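Local coordinates for viral protein F93 (Sulfolobus turreted icosahedral virus, PDB 2CO5) that probably binds DNA through a winged-helix fold, as a disulfide-linked dimer encoded by a virus of hyperthermophilic archaea, at residues B[14-19]-B[36-41]. Residues are numbered along the deposited sequence; the frame is centred on the assembly and turned at random.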
loop_
_atom_site.group_PDB
_atom_site.type_symbol
_atom_site.label_atom_id
_atom_site.label_comp_id
_atom_site.label_asym_id
_atom_site.label_seq_id
_atom_site.Cartn_x
_atom_site.Cartn_y
_atom_site.Cartn_z
ATOM N N ILE B 14 -7.294 6.168 6.076
ATOM C CA ILE B 14 -8.325 7.207 6.125
ATOM C C ILE B 14 -9.724 6.605 5.961
ATOM O O ILE B 14 -10.620 6.884 6.759
ATOM C CB ILE B 14 -8.112 8.291 5.042
ATOM C CG1 ILE B 14 -6.895 9.167 5.393
ATOM C CG2 ILE B 14 -9.361 9.149 4.903
ATOM C CD1 ILE B 14 -6.457 10.103 4.283
ATOM N N LEU B 15 -9.900 5.785 4.927
ATOM C CA LEU B 15 -11.192 5.128 4.663
ATOM C C LEU B 15 -11.617 4.185 5.790
ATOM O O LEU B 15 -12.803 4.076 6.103
ATOM C CB LEU B 15 -11.142 4.358 3.332
ATOM C CG LEU B 15 -11.605 5.097 2.069
ATOM C CD1 LEU B 15 -11.330 6.577 2.157
ATOM C CD2 LEU B 15 -10.985 4.496 0.806
ATOM N N LYS B 16 -10.648 3.496 6.387
ATOM C CA LYS B 16 -10.933 2.549 7.460
ATOM C C LYS B 16 -11.429 3.275 8.710
ATOM O O LYS B 16 -12.325 2.781 9.399
ATOM C CB LYS B 16 -9.692 1.703 7.771
ATOM C CG LYS B 16 -9.858 0.646 8.885
ATOM C CD LYS B 16 -10.909 -0.382 8.557
ATOM C CE LYS B 16 -10.984 -1.468 9.630
ATOM N NZ LYS B 16 -12.215 -2.295 9.484
ATOM N N VAL B 17 -10.842 4.437 8.995
ATOM C CA VAL B 17 -11.239 5.253 10.150
ATOM C C VAL B 17 -12.664 5.802 9.980
ATOM O O VAL B 17 -13.420 5.888 10.949
ATOM C CB VAL B 17 -10.219 6.391 10.424
ATOM C CG1 VAL B 17 -10.816 7.485 11.317
ATOM C CG2 VAL B 17 -8.965 5.820 11.062
ATOM N N LEU B 18 -13.027 6.150 8.748
ATOM C CA LEU B 18 -14.411 6.516 8.421
ATOM C C LEU B 18 -15.391 5.358 8.649
ATOM O O LEU B 18 -16.387 5.522 9.345
ATOM C CB LEU B 18 -14.514 7.023 6.978
ATOM C CG LEU B 18 -14.423 8.543 6.823
ATOM C CD1 LEU B 18 -15.736 9.176 7.253
ATOM C CD2 LEU B 18 -13.253 9.110 7.620
ATOM N N VAL B 19 -15.097 4.198 8.068
ATOM C CA VAL B 19 -15.924 2.992 8.249
ATOM C C VAL B 19 -16.052 2.602 9.727
ATOM O O VAL B 19 -17.138 2.261 10.195
ATOM C CB VAL B 19 -15.350 1.795 7.454
ATOM C CG1 VAL B 19 -16.032 0.486 7.852
ATOM C CG2 VAL B 19 -15.485 2.042 5.965
ATOM N N LYS B 36 -4.560 7.295 17.310
ATOM C CA LYS B 36 -4.944 6.430 18.416
ATOM C C LYS B 36 -5.317 5.020 17.957
ATOM O O LYS B 36 -5.031 4.053 18.654
ATOM C CB LYS B 36 -6.030 7.068 19.296
ATOM C CG LYS B 36 -7.459 7.046 18.786
ATOM C CD LYS B 36 -8.416 6.924 19.977
ATOM C CE LYS B 36 -9.853 7.212 19.592
ATOM N NZ LYS B 36 -10.811 6.755 20.633
ATOM N N ARG B 37 -5.931 4.902 16.783
ATOM C CA ARG B 37 -6.310 3.587 16.252
ATOM C C ARG B 37 -5.144 2.849 15.578
ATOM O O ARG B 37 -5.057 1.628 15.680
ATOM C CB ARG B 37 -7.491 3.706 15.274
ATOM C CG ARG B 37 -8.785 4.258 15.895
ATOM C CD ARG B 37 -9.381 3.325 16.928
ATOM N NE ARG B 37 -10.380 4.001 17.760
ATOM C CZ ARG B 37 -11.702 3.917 17.611
ATOM N NH1 ARG B 37 -12.245 3.169 16.653
ATOM N NH2 ARG B 37 -12.494 4.589 18.437
ATOM N N PHE B 38 -4.252 3.572 14.904
ATOM C CA PHE B 38 -3.186 2.928 14.131
ATOM C C PHE B 38 -1.754 3.234 14.566
ATOM O O PHE B 38 -0.819 2.674 14.001
ATOM C CB PHE B 38 -3.353 3.250 12.643
ATOM C CG PHE B 38 -4.526 2.560 12.018
ATOM C CD1 PHE B 38 -4.455 1.208 11.690
ATOM C CD2 PHE B 38 -5.717 3.241 11.794
ATOM C CE1 PHE B 38 -5.542 0.556 11.133
ATOM C CE2 PHE B 38 -6.807 2.595 11.232
ATOM C CZ PHE B 38 -6.720 1.248 10.901
ATOM N N ASP B 39 -1.574 4.114 15.549
ATOM C CA ASP B 39 -0.234 4.471 16.026
ATOM C C ASP B 39 0.585 5.192 14.950
ATOM O O ASP B 39 1.814 5.191 15.001
ATOM C CB ASP B 39 0.509 3.209 16.509
ATOM C CG ASP B 39 1.383 3.463 17.720
ATOM O OD1 ASP B 39 0.932 4.169 18.648
ATOM O OD2 ASP B 39 2.518 2.939 17.756
ATOM N N ILE B 40 -0.100 5.813 13.992
ATOM C CA ILE B 40 0.542 6.532 12.899
ATOM C C ILE B 40 0.189 8.014 12.994
ATOM O O ILE B 40 -0.983 8.377 13.123
ATOM C CB ILE B 40 0.091 5.988 11.525
ATOM C CG1 ILE B 40 0.489 4.520 11.374
ATOM C CG2 ILE B 40 0.706 6.800 10.379
ATOM C CD1 ILE B 40 -0.148 3.849 10.174
ATOM N N ASP B 41 1.215 8.858 12.939
ATOM C CA ASP B 41 1.054 10.306 13.001
ATOM C C ASP B 41 1.278 10.878 11.608
ATOM O O ASP B 41 2.415 10.993 11.151
ATOM C CB ASP B 41 2.060 10.914 13.994
ATOM C CG ASP B 41 1.618 12.272 14.535
ATOM O OD1 ASP B 41 0.465 12.673 14.273
ATOM O OD2 ASP B 41 2.422 12.929 15.243
#
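Lys16 and Val17 meet Phe38 where the C-terminal part of helix 9-20 lies beside the last turn of helix 30-38 in the winged-helix fold of this protein; the backbones come closest at the CA atoms of Val17 and Arg37, 8.0 Å apart. Beyond Phe38 helix 30-38 stops: Asp39 takes a positive phi of 65° and turns the chain into the loop that leads on to helix 44-56. At that spacing the backbones stay apart, and the Phe38 ring reaches across to side chains of helix 9-20. Phe38 has its CG anti to its own carbonyl carbon (chi1 -71°), which sends the ring out toward helix 9-20, where it arrives edge first. Two aliphatic groups, Lys16 CG and Val17 CG2, meet that edge close to the ring plane. Val17 runs past the ring in the opposite direction, CG2 lying 3.9 Å from Phe38 CE2, and its side chain also packs on Leu30 and Ile34 of helix 30-38. Around the ring, Ile13 adds a further contact from helix 9-20, while the second subunit brings up Ile91 and stacks the ring of its tag residue His95. Lys16 crosses Phe38 at about a right angle; the bend at chi2 (61°) carries its outer chain away, while CG, anti to the backbone N, sits 3.8 Å from Phe38 CZ.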